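Local coordinates for BH0236 protein (Bacillus halodurans, PDB 5T7A) that probably binds beta-1,3-glucan as a family 56 carbohydrate-binding module, and so assists its hydrolysis, at residues E46-F51 / E84-N89; V62-N67 / D94-S99. One frame throughout, in Å; residues are numbered along the deposited sequence.

Contact 1: E46-F51 / E84-N89; sequences EVTIFF and ERVVEN
Val47 faces Val87, and Ile49 faces Arg85, in the hydrogen-bonded pairs that join two neighbouring antiparallel strands. Each pair is closed by two backbone bonds. Val47 N donates to Val87 O over 3.0 Å, and Val87 N returns a bond to Val47 O. Ile49 N reaches Arg85 O at 2.8 Å, and Arg85 N donates to Ile49 O. Three CA-H...O contacts supplement these bonds; the shortest runs from Glu84 CA to Ile49 O (3.2 Å).

The apolar contacts lie on the face of Val47, Ile49, Arg85 and Val87. The side chains of Val47 and Val87 stand side by side and point the same way. Ile49 slants across toward Val87, with CD1 3.8 Å from Val87 CG2. Its CG1 is anti to its carbonyl carbon (chi1 -58°), and CD1 carries the chain on in extended form to the valine methyl. Ile49 also packs on Leu64, Leu96 and Tyr98 of the strands facing it. Arg85 leads away from the pair to a cation-pi contact with Tyr74.

The other face is mixed. The extended side chain of Glu46 lies obliquely against Val86, with CD 3.6 Å from Val86 CG1. The other methyl of Val86, CG2, meets Thr48 OG1 at 3.6 Å. Thr48 CG2, anti to the backbone N, rests 3.9 Å from Glu84 CB. The carboxylate of Glu84 is engaged beyond the pair, in salt bridges from OE2 to Arg40 and Arg79. Glu46 OE1 and Glu88 OE2 are 4.6 Å apart, so their like charges probably repel mildly.

The chemistry is therefore two-sided. The backbone bonds hold the register, one face is mostly aliphatic and turned to the buried interior, and the other carries carboxylates among methyl groups.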
ATOM      1  N   GLU A  46      12.639  -1.674   7.218  1.00 15.00           N
ATOM      2  CA  GLU A  46      11.291  -1.164   6.850  1.00 14.21           C
ATOM      3  C   GLU A  46      11.121  -1.087   5.359  1.00 12.09           C
ATOM      4  O   GLU A  46      12.069  -1.101   4.602  1.00 12.25           O
ATOM      5  CB  GLU A  46      10.963   0.180   7.439  1.00 16.21           C
ATOM      6  CG  GLU A  46      11.625   1.358   6.837  1.00 20.60           C
ATOM      7  CD  GLU A  46      11.202   2.693   7.446  1.00 22.41           C
ATOM      8  OE1 GLU A  46      11.179   2.835   8.676  1.00 25.04           O
ATOM      9  OE2 GLU A  46      10.906   3.627   6.673  1.00 21.61           O
ATOM     10  N   VAL A  47       9.850  -1.094   4.939  1.00 10.14           N
ATOM     11  CA  VAL A  47       9.481  -0.731   3.553  1.00  9.66           C
ATOM     12  C   VAL A  47       8.336   0.190   3.695  1.00  9.80           C
ATOM     13  O   VAL A  47       7.626   0.216   4.747  1.00 10.20           O
ATOM     14  CB  VAL A  47       9.078  -1.931   2.649  1.00 10.06           C
ATOM     15  CG1 VAL A  47      10.154  -3.033   2.686  1.00 11.21           C
ATOM     16  CG2 VAL A  47       7.753  -2.538   3.060  1.00 11.54           C
ATOM     17  N   THR A  48       8.052   0.957   2.620  1.00  9.53           N
ATOM     18  CA  THR A  48       6.877   1.825   2.609  1.00 10.02           C
ATOM     19  C   THR A  48       5.913   1.372   1.539  1.00  9.78           C
ATOM     20  O   THR A  48       6.270   1.287   0.382  1.00 10.52           O
ATOM     21  CB  THR A  48       7.243   3.291   2.392  1.00 11.81           C
ATOM     22  OG1 THR A  48       8.009   3.738   3.540  1.00 13.35           O
ATOM     23  CG2 THR A  48       5.974   4.148   2.256  1.00 13.58           C
ATOM     24  N   ILE A  49       4.685   1.080   1.940  1.00  8.78           N
ATOM     25  CA  ILE A  49       3.589   0.893   0.949  1.00  8.76           C
ATOM     26  C   ILE A  49       3.117   2.261   0.563  1.00  8.78           C
ATOM     27  O   ILE A  49       2.779   3.100   1.442  1.00  8.36           O
ATOM     28  CB  ILE A  49       2.391   0.120   1.521  1.00  9.02           C
ATOM     29  CG1 ILE A  49       2.833  -1.273   2.032  1.00  8.80           C
ATOM     30  CG2 ILE A  49       1.323  -0.084   0.447  1.00  8.97           C
ATOM     31  CD1 ILE A  49       1.779  -2.003   2.827  1.00  9.36           C
ATOM     32  N   PHE A  50       3.043   2.518  -0.753  1.00  7.92           N
ATOM     33  CA  PHE A  50       2.598   3.826  -1.210  1.00  8.45           C
ATOM     34  C   PHE A  50       1.429   3.660  -2.155  1.00  7.78           C
ATOM     35  O   PHE A  50       1.293   2.675  -2.850  1.00  8.18           O
ATOM     36  CB  PHE A  50       3.678   4.631  -1.881  1.00  7.95           C
ATOM     37  CG  PHE A  50       4.055   4.158  -3.271  1.00  8.16           C
ATOM     38  CD1 PHE A  50       4.954   3.104  -3.428  1.00  7.95           C
ATOM     39  CD2 PHE A  50       3.499   4.729  -4.406  1.00  8.71           C
ATOM     40  CE1 PHE A  50       5.334   2.687  -4.698  1.00  8.43           C
ATOM     41  CE2 PHE A  50       3.840   4.298  -5.700  1.00  8.56           C
ATOM     42  CZ  PHE A  50       4.770   3.288  -5.853  1.00  8.07           C
ATOM     43  N   PHE A  51       0.629   4.703  -2.204  1.00  7.34           N
ATOM     44  CA  PHE A  51      -0.563   4.789  -3.095  1.00  7.17           C
ATOM     45  C   PHE A  51      -0.681   6.237  -3.577  1.00  7.33           C
ATOM     46  O   PHE A  51      -0.821   7.170  -2.779  1.00  8.14           O
ATOM     47  CB  PHE A  51      -1.805   4.358  -2.317  1.00  7.23           C
ATOM     48  CG  PHE A  51      -3.073   4.260  -3.168  1.00  7.53           C
ATOM     49  CD1 PHE A  51      -3.412   3.054  -3.761  1.00  7.43           C
ATOM     50  CD2 PHE A  51      -3.865   5.382  -3.400  1.00  7.92           C
ATOM     51  CE1 PHE A  51      -4.540   2.927  -4.562  1.00  8.35           C
ATOM     52  CE2 PHE A  51      -4.964   5.260  -4.174  1.00  8.46           C
ATOM     53  CZ  PHE A  51      -5.298   4.075  -4.769  1.00  8.29           C
ATOM     54  N   GLU A  84       0.812   6.815   2.387  1.00  9.79           N
ATOM     55  CA  GLU A  84       1.892   5.900   2.791  1.00 10.55           C
ATOM     56  C   GLU A  84       1.552   5.116   4.028  1.00 10.80           C
ATOM     57  O   GLU A  84       0.803   5.616   4.904  1.00 11.97           O
ATOM     58  CB  GLU A  84       3.149   6.682   3.127  1.00 11.79           C
ATOM     59  CG  GLU A  84       3.697   7.364   1.910  1.00 13.27           C
ATOM     60  CD  GLU A  84       4.933   8.236   2.168  1.00 17.38           C
ATOM     61  OE1 GLU A  84       4.931   9.015   3.190  1.00 20.44           O
ATOM     62  OE2 GLU A  84       5.848   8.201   1.291  1.00 18.92           O
ATOM     63  N   ARG A  85       2.103   3.910   4.097  1.00 11.38           N
ATOM     64  CA  ARG A  85       2.107   3.112   5.318  1.00 12.20           C
ATOM     65  C   ARG A  85       3.483   2.415   5.385  1.00 12.03           C
ATOM     66  O   ARG A  85       3.824   1.611   4.537  1.00 11.57           O
ATOM     67  CB  ARG A  85       0.973   2.116   5.357  1.00 13.13           C
ATOM     68  CG  ARG A  85       1.041   1.140   6.513  1.00 15.35           C
ATOM     69  CD  ARG A  85       0.608   1.739   7.793  1.00 16.42           C
ATOM     70  NE  ARG A  85       0.900   0.787   8.888  1.00 18.51           N
ATOM     71  CZ  ARG A  85       0.659   1.118  10.145  1.00 17.58           C
ATOM     72  NH1 ARG A  85       0.083   2.282  10.409  1.00 15.31           N
ATOM     73  NH2 ARG A  85       0.988   0.259  11.111  1.00 18.23           N
ATOM     74  N   VAL A  86       4.190   2.639   6.480  1.00 13.26           N
ATOM     75  CA  VAL A  86       5.471   1.971   6.745  1.00 14.45           C
ATOM     76  C   VAL A  86       5.200   0.617   7.402  1.00 15.48           C
ATOM     77  O   VAL A  86       4.398   0.503   8.336  1.00 17.43           O
ATOM     78  CB  VAL A  86       6.392   2.887   7.620  1.00 15.83           C
ATOM     79  CG1 VAL A  86       7.687   2.172   7.980  1.00 17.05           C
ATOM     80  CG2 VAL A  86       6.738   4.176   6.908  1.00 17.20           C
ATOM     81  N   VAL A  87       5.811  -0.415   6.877  1.00 12.63           N
ATOM     82  CA  VAL A  87       5.739  -1.743   7.429  1.00 14.13           C
ATOM     83  C   VAL A  87       7.128  -2.054   7.941  1.00 15.27           C
ATOM     84  O   VAL A  87       8.108  -2.079   7.178  1.00 14.88           O
ATOM     85  CB  VAL A  87       5.343  -2.773   6.399  1.00 14.68           C
ATOM     86  CG1 VAL A  87       5.312  -4.163   7.020  1.00 15.30           C
ATOM     87  CG2 VAL A  87       3.977  -2.420   5.865  1.00 14.99           C
ATOM     88  N   GLU A  88       7.191  -2.230   9.268  1.00 18.12           N
ATOM     89  CA  GLU A  88       8.513  -2.427   9.924  1.00 22.53           C
ATOM     90  C   GLU A  88       8.830  -3.874  10.158  1.00 21.27           C
ATOM     91  O   GLU A  88       7.948  -4.737  10.269  1.00 20.94           O
ATOM     92  CB  GLU A  88       8.586  -1.659  11.255  1.00 22.54           C
ATOM     93  CG  GLU A  88       8.336  -0.179  11.134  1.00 26.93           C
ATOM     94  CD  GLU A  88       8.530   0.530  12.439  1.00 33.44           C
ATOM     95  OE1 GLU A  88       7.629   0.430  13.294  1.00 36.83           O
ATOM     96  OE2 GLU A  88       9.600   1.145  12.602  1.00 39.15           O
ATOM     97  N   ASN A  89      10.119  -4.173  10.127  1.00 23.12           N
ATOM     98  CA  ASN A  89      10.667  -5.476  10.481  1.00 27.00           C
ATOM     99  C   ASN A  89      10.341  -6.694   9.679  1.00 26.80           C
ATOM    100  O   ASN A  89      10.354  -7.797  10.217  1.00 28.45           O
ATOM    101  CB  ASN A  89      10.492  -5.704  11.994  1.00 28.39           C
ATOM    102  CG  ASN A  89      11.139  -4.607  12.780  1.00 28.40           C
ATOM    103  OD1 ASN A  89      10.515  -3.986  13.650  1.00 32.30           O
ATOM    104  ND2 ASN A  89      12.396  -4.280  12.399  1.00 25.52           N
TER

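Contact 2: V62-N67 / D94-S99; sequences VHLKVN and DVLEYS. With EDO (1,2-ethanediol), chain E; EDO (1,2-ethanediol), chain F.
Leu64, Leu96 and Tyr98 form the tightly packed side of this antiparallel pair, and all three are buried. Leu64 CB lies 4.1 Å from Leu96 CD1, and the same methyl also meets Val66 CG2. Leu72 and Tyr74 of the next strand pack on Leu64.

The other face is polar, and looser around Lys65 and Glu97. Both are partly exposed. Their backbones pair, but Lys65 NZ and Glu97 OE1 are 6.2 Å apart. An ethanediol, probably from the crystallisation liquor, donates from O2 to Glu97 OE2 at 2.8 Å; its approach to Lys65 NZ is doubtfully short. Lys65 also makes a cation-pi contact with Trp113. On this face the His63 ring nitrogens bond to other strands' residues or beyond the pair, ND1 to Asn73 and NE2 to Thr101.

At the exposed end, Asn67 N donates to Val95 O. Asn67 OD1 accepts from Val95 N at 2.9 Å, with the donor above its carbonyl plane. Asn67 ND2 makes a weak bond to Asp94 OD1 (3.3 Å), the amide and carboxylate planes standing 76° apart. Asp94 OD2 accepts from Ser91 N.

One apolar face and one polar face are typical of a beta-sandwich strand pair, here in a carbohydrate-binding module.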
ATOM      1  N   VAL A  62      -5.216   0.887   3.685  1.00  8.51           N
ATOM      2  CA  VAL A  62      -4.504  -0.268   3.234  1.00  9.08           C
ATOM      3  C   VAL A  62      -4.858  -1.476   4.058  1.00  9.47           C
ATOM      4  O   VAL A  62      -5.082  -1.355   5.282  1.00 11.25           O
ATOM      5  CB  VAL A  62      -2.974  -0.012   3.211  1.00  9.05           C
ATOM      6  CG1 VAL A  62      -2.397   0.267   4.597  1.00  8.86           C
ATOM      7  CG2 VAL A  62      -2.247  -1.143   2.532  1.00  9.73           C
ATOM      8  N   HIS A  63      -4.960  -2.607   3.391  1.00  8.99           N
ATOM      9  CA  HIS A  63      -5.287  -3.946   3.994  1.00  9.80           C
ATOM     10  C   HIS A  63      -4.036  -4.774   3.765  1.00 10.39           C
ATOM     11  O   HIS A  63      -3.520  -4.797   2.642  1.00 11.24           O
ATOM     12  CB  HIS A  63      -6.462  -4.572   3.268  1.00 10.15           C
ATOM     13  CG  HIS A  63      -7.586  -3.617   3.033  1.00  9.99           C
ATOM     14  ND1 HIS A  63      -8.315  -3.047   4.071  1.00 10.43           N
ATOM     15  CD2 HIS A  63      -8.037  -3.036   1.912  1.00 10.72           C
ATOM     16  CE1 HIS A  63      -9.179  -2.181   3.579  1.00 10.73           C
ATOM     17  NE2 HIS A  63      -9.047  -2.161   2.271  1.00 12.58           N
ATOM     18  N   LEU A  64      -3.454  -5.373   4.831  1.00 10.37           N
ATOM     19  CA  LEU A  64      -2.199  -6.111   4.628  1.00 11.07           C
ATOM     20  C   LEU A  64      -2.152  -7.379   5.424  1.00 12.15           C
ATOM     21  O   LEU A  64      -2.816  -7.511   6.466  1.00 12.71           O
ATOM     22  CB  LEU A  64      -0.993  -5.215   4.829  1.00 12.56           C
ATOM     23  CG  LEU A  64      -0.765  -4.599   6.208  1.00 12.52           C
ATOM     24  CD1 LEU A  64      -0.036  -5.623   7.053  1.00 13.68           C
ATOM     25  CD2 LEU A  64       0.017  -3.275   6.095  1.00 12.44           C
ATOM     26  N   LYS A  65      -1.365  -8.306   4.908  1.00 13.39           N
ATOM     27  CA  LYS A  65      -1.037  -9.529   5.653  1.00 16.19           C
ATOM     28  C   LYS A  65       0.384  -9.876   5.386  1.00 15.95           C
ATOM     29  O   LYS A  65       0.894  -9.689   4.284  1.00 14.37           O
ATOM     30  CB  LYS A  65      -1.833 -10.692   5.089  1.00 19.42           C
ATOM     31  CG  LYS A  65      -3.311 -10.636   5.183  1.00 26.23           C
ATOM     32  CD  LYS A  65      -3.889 -11.692   4.226  1.00 26.48           C
ATOM     33  CE  LYS A  65      -5.373 -11.689   4.358  1.00 31.83           C
ATOM     34  NZ  LYS A  65      -5.992 -12.956   3.878  1.00 34.98           N
ATOM     35  N   VAL A  66       1.031 -10.517   6.355  1.00 15.85           N
ATOM     36  CA  VAL A  66       2.404 -10.923   6.199  1.00 17.54           C
ATOM     37  C   VAL A  66       2.471 -12.460   6.369  1.00 18.33           C
ATOM     38  O   VAL A  66       1.955 -12.948   7.378  1.00 19.20           O
ATOM     39  CB  VAL A  66       3.273 -10.277   7.254  1.00 17.79           C
ATOM     40  CG1 VAL A  66       4.705 -10.814   7.112  1.00 18.85           C
ATOM     41  CG2 VAL A  66       3.264  -8.748   7.192  1.00 19.94           C
ATOM     42  N   ASN A  67       3.069 -13.156   5.401  1.00 19.12           N
ATOM     43  CA  ASN A  67       3.154 -14.668   5.374  1.00 21.71           C
ATOM     44  C   ASN A  67       1.776 -15.276   5.674  1.00 25.32           C
ATOM     45  O   ASN A  67       1.622 -16.230   6.478  1.00 26.02           O
ATOM     46  CB  ASN A  67       4.190 -15.123   6.395  1.00 23.47           C
ATOM     47  CG  ASN A  67       5.587 -14.568   6.108  1.00 22.92           C
ATOM     48  OD1 ASN A  67       5.967 -14.495   4.956  1.00 26.03           O
ATOM     49  ND2 ASN A  67       6.289 -14.095   7.124  1.00 24.38           N
ATOM     50  N   ASP A  94      10.124 -12.669   4.010  1.00 23.61           N
ATOM     51  CA  ASP A  94       8.746 -12.307   4.360  1.00 21.59           C
ATOM     52  C   ASP A  94       7.941 -12.005   3.077  1.00 22.65           C
ATOM     53  O   ASP A  94       8.461 -11.406   2.110  1.00 22.27           O
ATOM     54  CB  ASP A  94       8.686 -11.183   5.384  1.00 24.77           C
ATOM     55  CG  ASP A  94       9.162 -11.620   6.745  1.00 23.07           C
ATOM     56  OD1 ASP A  94       9.340 -12.806   6.907  1.00 29.31           O
ATOM     57  OD2 ASP A  94       9.290 -10.784   7.641  1.00 29.70           O
ATOM     58  N   VAL A  95       6.705 -12.520   3.017  1.00 20.10           N
ATOM     59  CA  VAL A  95       5.757 -12.162   1.959  1.00 17.69           C
ATOM     60  C   VAL A  95       4.708 -11.147   2.501  1.00 14.89           C
ATOM     61  O   VAL A  95       3.946 -11.414   3.437  1.00 17.15           O
ATOM     62  CB  VAL A  95       5.085 -13.378   1.284  1.00 18.95           C
ATOM     63  CG1 VAL A  95       3.955 -12.984   0.395  1.00 18.06           C
ATOM     64  CG2 VAL A  95       6.097 -14.192   0.507  1.00 20.39           C
ATOM     65  N   LEU A  96       4.653  -9.979   1.872  1.00 13.39           N
ATOM     66  CA  LEU A  96       3.672  -8.945   2.239  1.00 12.50           C
ATOM     67  C   LEU A  96       2.638  -8.895   1.122  1.00 12.21           C
ATOM     68  O   LEU A  96       2.947  -8.683  -0.040  1.00 11.69           O
ATOM     69  CB  LEU A  96       4.396  -7.601   2.403  1.00 13.44           C
ATOM     70  CG  LEU A  96       3.473  -6.377   2.529  1.00 12.19           C
ATOM     71  CD1 LEU A  96       2.788  -6.385   3.870  1.00 13.28           C
ATOM     72  CD2 LEU A  96       4.364  -5.148   2.414  1.00 12.76           C
ATOM     73  N   GLU A  97       1.376  -9.093   1.504  1.00 11.50           N
ATOM     74  CA  GLU A  97       0.265  -8.941   0.569  1.00 11.86           C
ATOM     75  C   GLU A  97      -0.514  -7.710   1.000  1.00  9.93           C
ATOM     76  O   GLU A  97      -0.717  -7.489   2.185  1.00 10.32           O
ATOM     77  CB  GLU A  97      -0.601 -10.195   0.498  1.00 15.23           C
ATOM     78  CG  GLU A  97       0.085 -11.302  -0.355  1.00 19.69           C
ATOM     79  CD  GLU A  97      -0.728 -12.548  -0.337  1.00 21.93           C
ATOM     80  OE1 GLU A  97      -0.699 -13.208   0.727  1.00 23.93           O
ATOM     81  OE2 GLU A  97      -1.367 -12.848  -1.377  1.00 25.38           O
ATOM     82  N   TYR A  98      -1.007  -6.925   0.039  1.00  9.09           N
ATOM     83  CA  TYR A  98      -1.578  -5.636   0.362  1.00  9.03           C
ATOM     84  C   TYR A  98      -2.578  -5.246  -0.696  1.00  9.22           C
ATOM     85  O   TYR A  98      -2.449  -5.580  -1.872  1.00 10.23           O
ATOM     86  CB  TYR A  98      -0.515  -4.554   0.504  1.00  9.65           C
ATOM     87  CG  TYR A  98       0.356  -4.336  -0.704  1.00  9.05           C
ATOM     88  CD1 TYR A  98       1.444  -5.176  -0.965  1.00  9.14           C
ATOM     89  CD2 TYR A  98       0.162  -3.266  -1.564  1.00  8.23           C
ATOM     90  CE1 TYR A  98       2.244  -4.996  -2.051  1.00  8.74           C
ATOM     91  CE2 TYR A  98       0.940  -3.071  -2.639  1.00  8.24           C
ATOM     92  CZ  TYR A  98       1.982  -3.897  -2.912  1.00  8.72           C
ATOM     93  OH  TYR A  98       2.766  -3.674  -4.019  1.00  9.62           O
ATOM     94  N   SER A  99      -3.661  -4.618  -0.223  1.00  9.25           N
ATOM     95  CA  SER A  99      -4.712  -4.091  -1.114  0.58  9.01           C
ATOM     96  C   SER A  99      -5.152  -2.766  -0.568  1.00  8.84           C
ATOM     97  O   SER A  99      -4.762  -2.407   0.561  1.00  9.16           O
ATOM     98  CB  SER A  99      -5.873  -5.023  -1.188  0.58  8.88           C
ATOM     99  OG  SER A  99      -6.384  -5.291   0.117  0.58  9.04           O
TER
HETATM  100  C1  EDO E1103      -4.461 -12.311   0.759  1.00 39.05           C
HETATM  101  O1  EDO E1103      -4.979 -13.226   1.709  1.00 37.91           O
HETATM  102  C2  EDO E1103      -5.072 -12.689  -0.552  1.00 37.49           C
HETATM  103  O2  EDO E1103      -4.109 -13.298  -1.404  1.00 38.35           O
HETATM  104  C1  EDO F1104       1.134 -10.308  10.469  1.00 37.84           C
HETATM  105  O1  EDO F1104       0.797  -9.731  11.712  1.00 42.50           O
HETATM  106  C2  EDO F1104       0.151  -9.739   9.454  1.00 31.76           C
HETATM  107  O2  EDO F1104      -0.558 -10.738   8.702  1.00 26.71           O

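In the fold
The centres of contact 1 and contact 2 are 11 Å apart. Their segments alternate along the chain: 46-51, 62-67, 84-89, then 94-99. Each contact thus joins strands that are not consecutive in sequence. Strands 46-53 and 82-88 are neighbours in the antiparallel order, as are 60-66 and 95-103, with 72-79 between the two pairs. The sheet folds over so that the pairs face each other. Their apolar sides meet where Val87 CG2 lies 4.1 Å from Leu64 CD2, and Arg85 CB touches Val62 CG1 at 3.9 Å. Together they form part of the interior of this all-beta binding module.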